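Local coordinates for 3-keto-5-aminohexanoate cleavage protein (Burkholderia xenovorans LB400, PDB 3E02) that is a zinc-binding protein of the beta-keto acid cleavage enzyme family, and probably acts as a 3-keto-5-aminohexanoate cleavage enzyme, at residues I18-M23 with R137-G142; G115-N120 with F146-T151; E192-L197 with M300-G305. All blocks are in the same frame, centred on the assembly; numbering follows the deposited sequence.

Contact 1. Residues I18-M23 with R137-G142; sequences IHTPTM and RPYLAG. With EDO (1,2-ethanediol), chain H; EDO (1,2-ethanediol), chain E.
The phenol ring of Tyr139 has Thr20 beside CD2 and a 1,2-ethanediol beside CD1, both approaching at a slant. Thr20 CG2 lies 4.3 Å from Tyr139 CD2, while C1 of the diol, probably from the crystallisation liquor, lies 3.6 Å from Tyr139 CD1; its O1 donates to Tyr139 O at 2.6 Å. The contact belongs to the TIM-barrel fold: residues 18-23 lie in the loop after the first barrel strand, 10-13, and residues 137-142 form most of the short helix 136-142, which packs over this loop on the zinc-bearing side. In one of its two conformers the side chain of Ile18 is about 7 Å from the zinc ion.

Thr20 turns its two branches to different tasks. With chi1 at 70°, CG2 sits anti to the carbonyl carbon and faces the helix, touching Leu140 CD2 at 4.1 Å; OG1 is hydrogen-bonded to Glu136, whose other carboxylate oxygen holds Thr22 OG1. The polar end of Tyr139 also looks back to the barrel loops, its OH being hydrogen-bonded to Ser17 O and Leu91 N. No hydrogen bond joins the two segments directly; they meet mainly through apolar groups around buried Leu140. Leu140 CD2 also rests 3.9 Å from Ile18 O. Exposed Arg137 donates from NE to O2 of another diol at 2.9 Å, near the guanidinium plane. Met23, present as selenomethionine, stretches out beyond CG and meets Leu140 tip to tip, its CE only 3.4 Å from Leu140 CD1, closer than ordinary van der Waals contact.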
ATOM      1  N   ILE A  18     -30.422  -3.263   8.890  1.00 34.96           N
ATOM      2  CA  ILE A  18     -29.586  -2.588   9.914  0.50 35.24           C
ATOM      3  C   ILE A  18     -30.272  -1.355  10.487  1.00 35.05           C
ATOM      4  O   ILE A  18     -30.267  -1.132  11.704  1.00 36.13           O
ATOM      5  CB  ILE A  18     -28.203  -2.135   9.312  0.50 34.80           C
ATOM      6  CG1 ILE A  18     -27.421  -3.333   8.767  0.50 38.10           C
ATOM      7  CG2 ILE A  18     -27.356  -1.347  10.314  0.50 36.38           C
ATOM      8  CD1 ILE A  18     -27.402  -4.569   9.680  0.50 38.30           C
ATOM      9  N   HIS A  19     -30.820  -0.531   9.588  1.00 33.44           N
ATOM     10  CA  HIS A  19     -31.547   0.677  10.006  1.00 33.03           C
ATOM     11  C   HIS A  19     -32.927   0.259  10.480  1.00 32.84           C
ATOM     12  O   HIS A  19     -33.483  -0.731  10.000  1.00 31.78           O
ATOM     13  CB  HIS A  19     -31.644   1.709   8.885  1.00 32.35           C
ATOM     14  CG  HIS A  19     -30.309   2.217   8.447  1.00 32.98           C
ATOM     15  ND1 HIS A  19     -29.923   2.246   7.127  1.00 33.69           N
ATOM     16  CD2 HIS A  19     -29.249   2.662   9.160  1.00 37.47           C
ATOM     17  CE1 HIS A  19     -28.696   2.724   7.043  1.00 37.79           C
ATOM     18  NE2 HIS A  19     -28.263   2.987   8.260  1.00 34.87           N
ATOM     19  N   THR A  20     -33.467   0.989  11.451  1.00 32.56           N
ATOM     20  CA  THR A  20     -34.767   0.669  12.040  1.00 32.34           C
ATOM     21  C   THR A  20     -35.716   1.864  11.830  1.00 32.26           C
ATOM     22  O   THR A  20     -35.236   2.965  11.547  1.00 32.48           O
ATOM     23  CB  THR A  20     -34.632   0.258  13.519  1.00 32.34           C
ATOM     24  OG1 THR A  20     -34.274   1.394  14.307  1.00 32.97           O
ATOM     25  CG2 THR A  20     -33.576  -0.866  13.697  1.00 29.38           C
ATOM     26  N   PRO A  21     -37.054   1.643  11.912  1.00 32.49           N
ATOM     27  CA  PRO A  21     -38.039   2.723  11.651  1.00 32.65           C
ATOM     28  C   PRO A  21     -37.867   4.039  12.408  1.00 32.38           C
ATOM     29  O   PRO A  21     -38.135   5.114  11.850  1.00 32.94           O
ATOM     30  CB  PRO A  21     -39.367   2.070  12.022  1.00 32.10           C
ATOM     31  CG  PRO A  21     -39.129   0.610  11.686  1.00 33.35           C
ATOM     32  CD  PRO A  21     -37.745   0.359  12.178  1.00 33.93           C
ATOM     33  N   THR A  22     -37.441   3.946  13.664  1.00 31.01           N
ATOM     34  CA  THR A  22     -37.163   5.124  14.493  1.00 31.24           C
ATOM     35  C   THR A  22     -36.132   6.075  13.857  1.00 31.93           C
ATOM     36  O   THR A  22     -36.216   7.290  14.026  1.00 32.06           O
ATOM     37  CB  THR A  22     -36.637   4.705  15.897  1.00 31.28           C
ATOM     38  OG1 THR A  22     -37.686   4.039  16.607  1.00 31.61           O
ATOM     39  CG2 THR A  22     -36.131   5.936  16.724  1.00 29.38           C
HETATM   40  N   MSE A  23     -35.208   5.512  13.097  1.00 31.39           N
HETATM   41  CA  MSE A  23     -34.080   6.259  12.531  1.00 32.07           C
HETATM   42  C   MSE A  23     -34.410   7.184  11.375  1.00 32.71           C
HETATM   43  O   MSE A  23     -33.681   8.144  11.128  1.00 33.02           O
HETATM   44  CB  MSE A  23     -32.976   5.293  12.119  1.00 31.19           C
HETATM   45  CG  MSE A  23     -32.558   4.371  13.262  1.00 31.45           C
HETATM   46 SE   MSE A  23     -31.058   3.326  12.811  0.75 32.72          SE
HETATM   47  CE  MSE A  23     -30.986   2.399  14.472  1.00 33.82           C
ATOM     48  N   ARG A 137     -34.840  -1.437  20.034  1.00 34.15           N
ATOM     49  CA  ARG A 137     -33.710  -1.331  20.968  1.00 36.27           C
ATOM     50  C   ARG A 137     -33.052  -2.701  21.281  1.00 35.75           C
ATOM     51  O   ARG A 137     -31.825  -2.791  21.217  1.00 36.22           O
ATOM     52  CB  ARG A 137     -34.057  -0.557  22.239  1.00 36.01           C
ATOM     53  CG  ARG A 137     -32.813  -0.073  22.974  1.00 40.53           C
ATOM     54  CD  ARG A 137     -33.093   0.501  24.365  1.00 41.81           C
ATOM     55  NE  ARG A 137     -33.667   1.850  24.393  1.00 49.49           N
ATOM     56  CZ  ARG A 137     -33.016   2.978  24.066  1.00 53.10           C
ATOM     57  NH1 ARG A 137     -31.749   2.967  23.643  1.00 54.29           N
ATOM     58  NH2 ARG A 137     -33.654   4.152  24.148  1.00 52.43           N
ATOM     59  N   PRO A 138     -33.841  -3.743  21.616  1.00 35.35           N
ATOM     60  CA  PRO A 138     -33.257  -5.078  21.855  1.00 35.86           C
ATOM     61  C   PRO A 138     -32.502  -5.652  20.646  1.00 34.62           C
ATOM     62  O   PRO A 138     -31.468  -6.287  20.828  1.00 34.45           O
ATOM     63  CB  PRO A 138     -34.474  -5.940  22.205  1.00 36.21           C
ATOM     64  CG  PRO A 138     -35.497  -5.006  22.637  1.00 37.57           C
ATOM     65  CD  PRO A 138     -35.296  -3.757  21.879  1.00 36.91           C
ATOM     66  N   TYR A 139     -33.010  -5.398  19.439  1.00 34.60           N
ATOM     67  CA  TYR A 139     -32.362  -5.810  18.188  1.00 35.00           C
ATOM     68  C   TYR A 139     -30.969  -5.195  18.066  1.00 34.24           C
ATOM     69  O   TYR A 139     -29.996  -5.903  17.876  1.00 34.07           O
ATOM     70  CB  TYR A 139     -33.223  -5.408  16.989  1.00 34.82           C
ATOM     71  CG  TYR A 139     -32.676  -5.767  15.626  1.00 35.45           C
ATOM     72  CD1 TYR A 139     -32.691  -7.092  15.170  1.00 36.93           C
ATOM     73  CD2 TYR A 139     -32.189  -4.780  14.765  1.00 33.85           C
ATOM     74  CE1 TYR A 139     -32.203  -7.417  13.891  1.00 38.15           C
ATOM     75  CE2 TYR A 139     -31.709  -5.095  13.497  1.00 31.78           C
ATOM     76  CZ  TYR A 139     -31.715  -6.412  13.065  1.00 37.55           C
ATOM     77  OH  TYR A 139     -31.258  -6.714  11.809  1.00 38.48           O
ATOM     78  N   LEU A 140     -30.888  -3.879  18.220  1.00 33.44           N
ATOM     79  CA  LEU A 140     -29.611  -3.166  18.139  1.00 33.87           C
ATOM     80  C   LEU A 140     -28.645  -3.572  19.267  1.00 33.91           C
ATOM     81  O   LEU A 140     -27.477  -3.884  19.004  1.00 33.66           O
ATOM     82  CB  LEU A 140     -29.842  -1.645  18.144  1.00 34.20           C
ATOM     83  CG  LEU A 140     -30.672  -1.070  16.986  1.00 34.56           C
ATOM     84  CD1 LEU A 140     -31.053   0.394  17.275  1.00 33.55           C
ATOM     85  CD2 LEU A 140     -29.993  -1.199  15.627  1.00 31.51           C
ATOM     86  N   ALA A 141     -29.148  -3.584  20.502  1.00 35.51           N
ATOM     87  CA  ALA A 141     -28.353  -3.956  21.696  1.00 35.32           C
ATOM     88  C   ALA A 141     -27.810  -5.386  21.612  1.00 35.80           C
ATOM     89  O   ALA A 141     -26.651  -5.633  21.939  1.00 37.00           O
ATOM     90  CB  ALA A 141     -29.173  -3.755  22.970  1.00 36.12           C
ATOM     91  N   GLY A 142     -28.636  -6.302  21.116  1.00 35.17           N
ATOM     92  CA  GLY A 142     -28.266  -7.698  20.933  1.00 35.46           C
ATOM     93  C   GLY A 142     -27.117  -7.936  19.963  1.00 35.42           C
ATOM     94  O   GLY A 142     -26.498  -9.004  20.008  1.00 35.21           O
TER
HETATM   95  C1  EDO H 317     -30.025  -8.950  16.739  1.00 36.50           C
HETATM   96  O1  EDO H 317     -29.893  -8.482  18.088  1.00 27.48           O
HETATM   97  C2  EDO H 317     -29.354 -10.302  16.491  1.00 39.77           C
HETATM   98  O2  EDO H 317     -28.889 -10.940  17.690  1.00 45.13           O
HETATM   99  C1  EDO E 314     -38.607   3.373  24.288  1.00 47.73           C
HETATM  100  O1  EDO E 314     -39.126   4.518  23.632  1.00 44.53           O
HETATM  101  C2  EDO E 314     -37.093   3.467  24.307  1.00 48.80           C
HETATM  102  O2  EDO E 314     -36.557   2.148  24.411  1.00 51.95           O

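Contact 2. Residues G115-N120 with F146-T151; sequences GSLNFN and FILSNT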
ATOM      1  N   GLY A 115     -17.820 -14.502   4.774  1.00 35.09           N
ATOM      2  CA  GLY A 115     -17.147 -14.888   6.006  1.00 35.23           C
ATOM      3  C   GLY A 115     -17.961 -14.551   7.220  1.00 35.07           C
ATOM      4  O   GLY A 115     -18.931 -13.795   7.130  1.00 37.21           O
ATOM      5  N   SER A 116     -17.585 -15.147   8.342  1.00 33.82           N
ATOM      6  CA  SER A 116     -18.254 -14.897   9.613  1.00 34.29           C
ATOM      7  C   SER A 116     -17.554 -13.728  10.277  1.00 35.42           C
ATOM      8  O   SER A 116     -16.315 -13.648  10.271  1.00 37.22           O
ATOM      9  CB  SER A 116     -18.215 -16.127  10.517  1.00 33.70           C
ATOM     10  OG  SER A 116     -18.842 -17.239   9.905  1.00 34.01           O
ATOM     11  N   LEU A 117     -18.327 -12.788  10.805  1.00 34.89           N
ATOM     12  CA  LEU A 117     -17.757 -11.662  11.527  1.00 36.02           C
ATOM     13  C   LEU A 117     -18.680 -11.127  12.602  1.00 34.60           C
ATOM     14  O   LEU A 117     -19.905 -11.255  12.493  1.00 34.66           O
ATOM     15  CB  LEU A 117     -17.450 -10.497  10.564  1.00 36.97           C
ATOM     16  CG  LEU A 117     -18.610  -9.775   9.835  1.00 37.87           C
ATOM     17  CD1 LEU A 117     -18.258  -8.328   9.480  1.00 37.94           C
ATOM     18  CD2 LEU A 117     -19.069 -10.552   8.599  1.00 41.08           C
ATOM     19  N   ASN A 118     -18.086 -10.468  13.592  1.00 33.89           N
ATOM     20  CA  ASN A 118     -18.855  -9.656  14.541  1.00 33.84           C
ATOM     21  C   ASN A 118     -19.568  -8.586  13.694  1.00 34.06           C
ATOM     22  O   ASN A 118     -18.995  -8.092  12.723  1.00 33.90           O
ATOM     23  CB  ASN A 118     -17.947  -8.955  15.552  1.00 34.05           C
ATOM     24  CG  ASN A 118     -17.315  -9.908  16.539  1.00 35.37           C
ATOM     25  OD1 ASN A 118     -17.740 -11.058  16.672  1.00 35.46           O
ATOM     26  ND2 ASN A 118     -16.306  -9.426  17.262  1.00 34.85           N
ATOM     27  N   PHE A 119     -20.824  -8.298  14.009  1.00 34.35           N
ATOM     28  CA  PHE A 119     -21.617  -7.332  13.226  1.00 34.21           C
ATOM     29  C   PHE A 119     -22.358  -6.516  14.281  1.00 34.21           C
ATOM     30  O   PHE A 119     -23.481  -6.840  14.646  1.00 36.35           O
ATOM     31  CB  PHE A 119     -22.544  -8.080  12.256  1.00 34.75           C
ATOM     32  CG  PHE A 119     -22.989  -7.253  11.085  1.00 34.78           C
ATOM     33  CD1 PHE A 119     -23.741  -6.088  11.275  1.00 40.48           C
ATOM     34  CD2 PHE A 119     -22.667  -7.639   9.779  1.00 38.75           C
ATOM     35  CE1 PHE A 119     -24.141  -5.302  10.180  1.00 41.92           C
ATOM     36  CE2 PHE A 119     -23.065  -6.865   8.677  1.00 39.64           C
ATOM     37  CZ  PHE A 119     -23.806  -5.701   8.879  1.00 39.31           C
ATOM     38  N   ASN A 120     -21.690  -5.467  14.759  1.00 34.17           N
ATOM     39  CA  ASN A 120     -22.122  -4.657  15.886  1.00 33.67           C
ATOM     40  C   ASN A 120     -22.708  -3.306  15.458  1.00 34.39           C
ATOM     41  O   ASN A 120     -21.972  -2.394  15.072  1.00 34.06           O
ATOM     42  CB  ASN A 120     -20.918  -4.468  16.835  1.00 33.49           C
ATOM     43  CG  ASN A 120     -21.283  -3.808  18.173  1.00 35.14           C
ATOM     44  OD1 ASN A 120     -22.433  -3.416  18.408  1.00 38.44           O
ATOM     45  ND2 ASN A 120     -20.287  -3.687  19.059  1.00 32.27           N
ATOM     46  N   PHE A 146     -23.288 -10.584  18.771  1.00 37.87           N
ATOM     47  CA  PHE A 146     -23.749 -11.207  17.538  1.00 37.07           C
ATOM     48  C   PHE A 146     -22.636 -11.415  16.520  1.00 36.47           C
ATOM     49  O   PHE A 146     -21.775 -10.551  16.360  1.00 35.87           O
ATOM     50  CB  PHE A 146     -24.823 -10.331  16.907  1.00 37.41           C
ATOM     51  CG  PHE A 146     -25.336 -10.827  15.580  1.00 39.61           C
ATOM     52  CD1 PHE A 146     -26.128 -11.968  15.503  1.00 44.80           C
ATOM     53  CD2 PHE A 146     -25.040 -10.145  14.402  1.00 41.74           C
ATOM     54  CE1 PHE A 146     -26.599 -12.426  14.264  1.00 41.69           C
ATOM     55  CE2 PHE A 146     -25.511 -10.595  13.174  1.00 43.19           C
ATOM     56  CZ  PHE A 146     -26.299 -11.737  13.110  1.00 41.00           C
ATOM     57  N   ILE A 147     -22.712 -12.552  15.821  1.00 36.14           N
ATOM     58  CA  ILE A 147     -21.814 -12.906  14.723  1.00 36.28           C
ATOM     59  C   ILE A 147     -22.700 -13.142  13.500  1.00 37.01           C
ATOM     60  O   ILE A 147     -23.656 -13.922  13.573  1.00 37.38           O
ATOM     61  CB  ILE A 147     -21.025 -14.209  15.011  1.00 36.30           C
ATOM     62  CG1 ILE A 147     -20.166 -14.073  16.278  1.00 34.65           C
ATOM     63  CG2 ILE A 147     -20.129 -14.580  13.803  1.00 36.24           C
ATOM     64  CD1 ILE A 147     -19.588 -15.394  16.773  1.00 35.30           C
ATOM     65  N   LEU A 148     -22.410 -12.459  12.396  1.00 37.24           N
ATOM     66  CA  LEU A 148     -23.087 -12.722  11.122  1.00 38.10           C
ATOM     67  C   LEU A 148     -22.369 -13.992  10.639  1.00 38.47           C
ATOM     68  O   LEU A 148     -21.221 -13.935  10.198  1.00 38.44           O
ATOM     69  CB  LEU A 148     -22.929 -11.568  10.135  1.00 38.41           C
ATOM     70  CG  LEU A 148     -23.625 -11.770   8.782  1.00 40.43           C
ATOM     71  CD1 LEU A 148     -25.153 -11.785   8.964  1.00 45.02           C
ATOM     72  CD2 LEU A 148     -23.210 -10.699   7.797  1.00 39.56           C
ATOM     73  N   SER A 149     -23.038 -15.129  10.771  1.00 38.38           N
ATOM     74  CA  SER A 149     -22.433 -16.441  10.500  1.00 37.84           C
ATOM     75  C   SER A 149     -22.406 -16.824   9.031  1.00 37.84           C
ATOM     76  O   SER A 149     -23.434 -16.834   8.400  1.00 38.91           O
ATOM     77  CB  SER A 149     -23.189 -17.529  11.264  1.00 38.15           C
ATOM     78  OG  SER A 149     -22.596 -18.813  11.052  1.00 37.39           O
ATOM     79  N   ASN A 150     -21.226 -17.143   8.491  1.00 37.38           N
ATOM     80  CA  ASN A 150     -21.079 -17.675   7.122  1.00 37.08           C
ATOM     81  C   ASN A 150     -19.857 -18.601   7.129  1.00 35.72           C
ATOM     82  O   ASN A 150     -18.803 -18.256   6.631  1.00 35.14           O
ATOM     83  CB  ASN A 150     -20.903 -16.561   6.080  1.00 38.45           C
ATOM     84  CG  ASN A 150     -22.036 -15.585   6.080  1.00 43.88           C
ATOM     85  OD1 ASN A 150     -23.104 -15.910   5.595  1.00 48.53           O
ATOM     86  ND2 ASN A 150     -21.824 -14.383   6.642  1.00 44.55           N
ATOM     87  N   THR A 151     -20.021 -19.785   7.717  1.00 34.88           N
ATOM     88  CA  THR A 151     -18.935 -20.759   7.799  1.00 33.43           C
ATOM     89  C   THR A 151     -18.645 -21.305   6.407  1.00 33.38           C
ATOM     90  O   THR A 151     -19.452 -21.120   5.489  1.00 33.91           O
ATOM     91  CB  THR A 151     -19.246 -21.914   8.761  1.00 32.94           C
ATOM     92  OG1 THR A 151     -20.305 -22.706   8.226  1.00 33.48           O
ATOM     93  CG2 THR A 151     -19.605 -21.412  10.166  1.00 34.05           C
TER
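Residues 115-120 and 146-151 run antiparallel, 176° apart end to end, with Leu117 and Leu148 as the hydrogen-bonded pair and Asn118 and Ile147 as the neighbouring non-hydrogen-bonded pair. The Leu117-Leu148 pair is unequal: Leu148 N reaches Leu117 O at 2.8 Å, whereas Leu117 N lies 3.2 Å from Leu148 O. Beyond it, the bond from Phe119 N to Phe146 O is weak.

On the face bearing Leu117 and Leu148, the Phe119 ring and Leu148 lie side by side and point the same way, Phe119 CD2 being 3.7 Å from Leu148 CD2. Phe146 meets Phe119 differently. Its ring turns an edge to the Phe119 backbone, with Phe119 O in the ring plane, and Phe146 CD2 also packs on Phe119 CB at 3.9 Å.

These two short strands form a separate antiparallel sheet within the long excursion of the TIM barrel between strand 109-113 and helix 152-163, where Thr151 is the N-cap and its side chain caps a backbone N; Thr151 OG1 is also hydrogen-bonded to Asp145 OD1 of the second subunit. On the face bearing Asn118 and Ile147 the sheet meets that subunit. A chi1 of -59° sets Ser116 OG beside its own backbone N, where it accepts from Asn150 N at 2.8 Å and is also hydrogen-bonded to Asn118 OD1 of the second subunit; the reverse pair, Asn118 OD1 with Ser116 OG of that subunit, is formed as well.

Asn150 ND2 donates to Gly115 O at 3.0 Å, which lies in the plane of the amide although the nitrogen stands 49° out of the carbonyl plane. The other end of this amide, Asn150 OD1, is hydrogen-bonded to Arg98 NH2, and Ser149 O to Arg98 NH1, so one guanidinium group satisfies both closely spaced acceptors.

Contact 3. Residues E192-L197 with M300-G305; sequences EPPFFL and MLKTKG
A water molecule bridges the carbonyl oxygens of Pro194 and Leu301, lying 2.7 Å from Pro194 O and 2.8 Å from Leu301 O. It ties the residue just before TIM-barrel strand 195-201 to the last residue of helix 294-301, at the end of the barrel where that strand begins. No direct hydrogen bond connects the two segments.

Pro194, which follows a cis peptide bond, puts its ring over the helix end. Its CG comes 3.3 Å from Met300 O, while CD lies 3.7 Å from Lys302 CG. The pyrrolidine ring and the lysine chain cross at about a right angle. Lys302 is the first residue beyond the helix and has positive phi (60°), which turns the chain away; its carbonyl oxygen is then held by Arg168 NH1.

Two residues on, inside the strand, Phe196 points toward the helix and touches Ile9, Glu170, Tyr230 and Ser232, whereas its neighbours Phe195 and Leu197 pack on helix 176-187. This alternation is consistent with Phe196 facing the barrel interior, with the last turn of helix 294-301 laid across that end. Leu301 meets this ring with one branch: with chi1 near -57° and chi2 near 180°, CD2 is carried obliquely to the Phe196 ring, its nearest atom being Phe196 CD1 at 3.2 Å, a short separation that may owe something to coordinate error.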
ATOM      1  N   GLU A 192     -18.069 -19.831 -10.868  1.00 39.95           N
ATOM      2  CA  GLU A 192     -17.379 -19.536 -12.131  1.00 40.91           C
ATOM      3  C   GLU A 192     -17.286 -18.036 -12.365  1.00 40.65           C
ATOM      4  O   GLU A 192     -18.128 -17.287 -11.880  1.00 40.50           O
ATOM      5  CB  GLU A 192     -18.147 -20.146 -13.309  1.00 43.09           C
ATOM      6  CG  GLU A 192     -18.250 -21.677 -13.314  1.00 49.33           C
ATOM      7  CD  GLU A 192     -16.931 -22.415 -13.578  1.00 58.40           C
ATOM      8  OE1 GLU A 192     -15.911 -21.785 -13.957  1.00 64.61           O
ATOM      9  OE2 GLU A 192     -16.928 -23.657 -13.416  1.00 62.60           O
ATOM     10  N   PRO A 193     -16.258 -17.578 -13.103  1.00 41.22           N
ATOM     11  CA  PRO A 193     -16.186 -16.149 -13.402  1.00 41.40           C
ATOM     12  C   PRO A 193     -17.326 -15.684 -14.330  1.00 41.93           C
ATOM     13  O   PRO A 193     -17.963 -16.524 -14.973  1.00 42.40           O
ATOM     14  CB  PRO A 193     -14.821 -15.982 -14.071  1.00 41.30           C
ATOM     15  CG  PRO A 193     -14.392 -17.298 -14.473  1.00 42.39           C
ATOM     16  CD  PRO A 193     -15.106 -18.315 -13.653  1.00 41.00           C
ATOM     17  N   PRO A 194     -17.619 -14.370 -14.363  1.00 43.04           N
ATOM     18  CA  PRO A 194     -17.009 -13.280 -13.599  1.00 42.66           C
ATOM     19  C   PRO A 194     -17.492 -13.254 -12.147  1.00 42.18           C
ATOM     20  O   PRO A 194     -18.652 -13.598 -11.879  1.00 42.29           O
ATOM     21  CB  PRO A 194     -17.496 -12.033 -14.337  1.00 43.41           C
ATOM     22  CG  PRO A 194     -18.799 -12.423 -14.850  1.00 43.33           C
ATOM     23  CD  PRO A 194     -18.678 -13.860 -15.251  1.00 43.84           C
ATOM     24  N   PHE A 195     -16.618 -12.839 -11.234  1.00 40.17           N
ATOM     25  CA  PHE A 195     -16.958 -12.746  -9.820  1.00 39.81           C
ATOM     26  C   PHE A 195     -17.301 -11.306  -9.536  1.00 40.30           C
ATOM     27  O   PHE A 195     -16.477 -10.432  -9.760  1.00 41.56           O
ATOM     28  CB  PHE A 195     -15.799 -13.193  -8.930  1.00 40.34           C
ATOM     29  CG  PHE A 195     -15.207 -14.500  -9.360  1.00 38.59           C
ATOM     30  CD1 PHE A 195     -15.986 -15.656  -9.331  1.00 39.85           C
ATOM     31  CD2 PHE A 195     -13.901 -14.568  -9.850  1.00 38.19           C
ATOM     32  CE1 PHE A 195     -15.463 -16.884  -9.755  1.00 40.74           C
ATOM     33  CE2 PHE A 195     -13.363 -15.799 -10.287  1.00 37.69           C
ATOM     34  CZ  PHE A 195     -14.147 -16.952 -10.238  1.00 38.40           C
ATOM     35  N   PHE A 196     -18.510 -11.059  -9.056  1.00 38.88           N
ATOM     36  CA  PHE A 196     -18.941  -9.709  -8.708  1.00 38.08           C
ATOM     37  C   PHE A 196     -18.629  -9.552  -7.216  1.00 38.50           C
ATOM     38  O   PHE A 196     -19.385 -10.061  -6.376  1.00 38.73           O
ATOM     39  CB  PHE A 196     -20.419  -9.520  -9.049  1.00 37.88           C
ATOM     40  CG  PHE A 196     -20.876  -8.096  -8.960  1.00 39.24           C
ATOM     41  CD1 PHE A 196     -20.415  -7.153  -9.870  1.00 37.52           C
ATOM     42  CD2 PHE A 196     -21.765  -7.686  -7.976  1.00 42.34           C
ATOM     43  CE1 PHE A 196     -20.830  -5.820  -9.794  1.00 37.71           C
ATOM     44  CE2 PHE A 196     -22.188  -6.352  -7.901  1.00 40.51           C
ATOM     45  CZ  PHE A 196     -21.714  -5.429  -8.815  1.00 38.19           C
ATOM     46  N   LEU A 197     -17.492  -8.900  -6.926  1.00 39.12           N
ATOM     47  CA  LEU A 197     -16.988  -8.677  -5.564  0.50 39.87           C
ATOM     48  C   LEU A 197     -17.472  -7.355  -5.010  1.00 40.92           C
ATOM     49  O   LEU A 197     -17.106  -6.301  -5.550  1.00 43.78           O
ATOM     50  CB  LEU A 197     -15.446  -8.631  -5.529  0.50 41.11           C
ATOM     51  CG  LEU A 197     -14.581  -9.774  -6.003  0.50 39.66           C
ATOM     52  CD1 LEU A 197     -13.124  -9.476  -5.663  0.50 39.06           C
ATOM     53  CD2 LEU A 197     -15.017 -11.040  -5.341  0.50 42.60           C
HETATM   54  N   MSE A 300     -22.627  -8.142 -18.215  1.00 34.62           N
HETATM   55  CA  MSE A 300     -21.408  -8.076 -17.399  1.00 35.46           C
HETATM   56  C   MSE A 300     -21.365  -9.222 -16.384  1.00 35.59           C
HETATM   57  O   MSE A 300     -20.379  -9.940 -16.309  1.00 34.71           O
HETATM   58  CB  MSE A 300     -21.287  -6.724 -16.666  1.00 35.73           C
HETATM   59  CG  MSE A 300     -20.963  -5.560 -17.591  1.00 36.30           C
HETATM   60 SE   MSE A 300     -21.288  -3.842 -16.754  0.75 35.53          SE
HETATM   61  CE  MSE A 300     -19.927  -3.831 -15.412  1.00 34.57           C
ATOM     62  N   LEU A 301     -22.449  -9.398 -15.637  1.00 35.01           N
ATOM     63  CA  LEU A 301     -22.535 -10.446 -14.609  1.00 35.71           C
ATOM     64  C   LEU A 301     -22.837 -11.855 -15.139  1.00 35.61           C
ATOM     65  O   LEU A 301     -22.699 -12.828 -14.382  1.00 35.95           O
ATOM     66  CB  LEU A 301     -23.564 -10.062 -13.548  1.00 35.38           C
ATOM     67  CG  LEU A 301     -23.317  -8.726 -12.841  1.00 40.56           C
ATOM     68  CD1 LEU A 301     -24.392  -8.458 -11.802  1.00 42.55           C
ATOM     69  CD2 LEU A 301     -21.971  -8.708 -12.207  1.00 46.19           C
ATOM     70  N   LYS A 302     -23.243 -11.950 -16.410  1.00 35.16           N
ATOM     71  CA  LYS A 302     -23.592 -13.210 -17.081  1.00 35.83           C
ATOM     72  C   LYS A 302     -24.751 -13.892 -16.351  1.00 34.79           C
ATOM     73  O   LYS A 302     -24.683 -15.057 -15.990  1.00 33.80           O
ATOM     74  CB  LYS A 302     -22.372 -14.139 -17.220  1.00 36.80           C
ATOM     75  CG  LYS A 302     -21.178 -13.574 -17.974  1.00 41.24           C
ATOM     76  CD  LYS A 302     -21.464 -13.395 -19.449  1.00 50.53           C
ATOM     77  CE  LYS A 302     -20.225 -12.915 -20.209  1.00 52.03           C
ATOM     78  NZ  LYS A 302     -19.101 -13.912 -20.137  1.00 59.73           N
ATOM     79  N   THR A 303     -25.825 -13.143 -16.141  1.00 35.50           N
ATOM     80  CA  THR A 303     -27.014 -13.659 -15.462  1.00 35.76           C
ATOM     81  C   THR A 303     -27.859 -14.495 -16.418  1.00 36.40           C
ATOM     82  O   THR A 303     -27.706 -14.407 -17.635  1.00 37.20           O
ATOM     83  CB  THR A 303     -27.880 -12.537 -14.866  1.00 35.59           C
ATOM     84  OG1 THR A 303     -28.372 -11.701 -15.917  1.00 39.73           O
ATOM     85  CG2 THR A 303     -27.070 -11.706 -13.844  1.00 32.68           C
ATOM     86  N   LYS A 304     -28.769 -15.273 -15.844  1.00 36.65           N
ATOM     87  CA  LYS A 304     -29.632 -16.183 -16.606  1.00 37.38           C
ATOM     88  C   LYS A 304     -30.771 -15.508 -17.400  1.00 38.16           C
ATOM     89  O   LYS A 304     -31.372 -16.158 -18.249  1.00 38.47           O
ATOM     90  CB  LYS A 304     -30.209 -17.283 -15.696  1.00 37.54           C
ATOM     91  CG  LYS A 304     -31.177 -16.819 -14.598  1.00 36.13           C
ATOM     92  CD  LYS A 304     -31.732 -17.997 -13.819  1.00 37.41           C
ATOM     93  CE  LYS A 304     -32.659 -17.524 -12.716  1.00 37.81           C
ATOM     94  NZ  LYS A 304     -33.268 -18.661 -11.964  1.00 39.18           N
ATOM     95  N   GLY A 305     -31.068 -14.245 -17.104  1.00 37.86           N
ATOM     96  CA  GLY A 305     -32.114 -13.477 -17.770  1.00 37.99           C
ATOM     97  C   GLY A 305     -33.332 -13.301 -16.893  1.00 38.26           C
ATOM     98  O   GLY A 305     -33.649 -14.166 -16.071  1.00 38.53           O
TER
HETATM   99  O   HOH W   1     -21.225 -12.791 -12.008  1.00 27.56           O

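In the fold
Contacts 1 and 2 adjoin on the zinc-bearing side of the barrel and interleave along the chain: helix 136-142 of contact 1 lies between the two strands of contact 2, and Ile18, in one of its two conformers, packs on Phe119. Contact 3 lies across the chain's centre from contact 1, about 34 Å between centres, and is partly buried, while the other two are buried. Their chemistry differs accordingly. Contact 2 pairs backbones and, alone of the three, is touched by another subunit; contact 1 joins a loop to a helix through apolar side chains, and contact 3 joins strand to helix by packing and a bridging water.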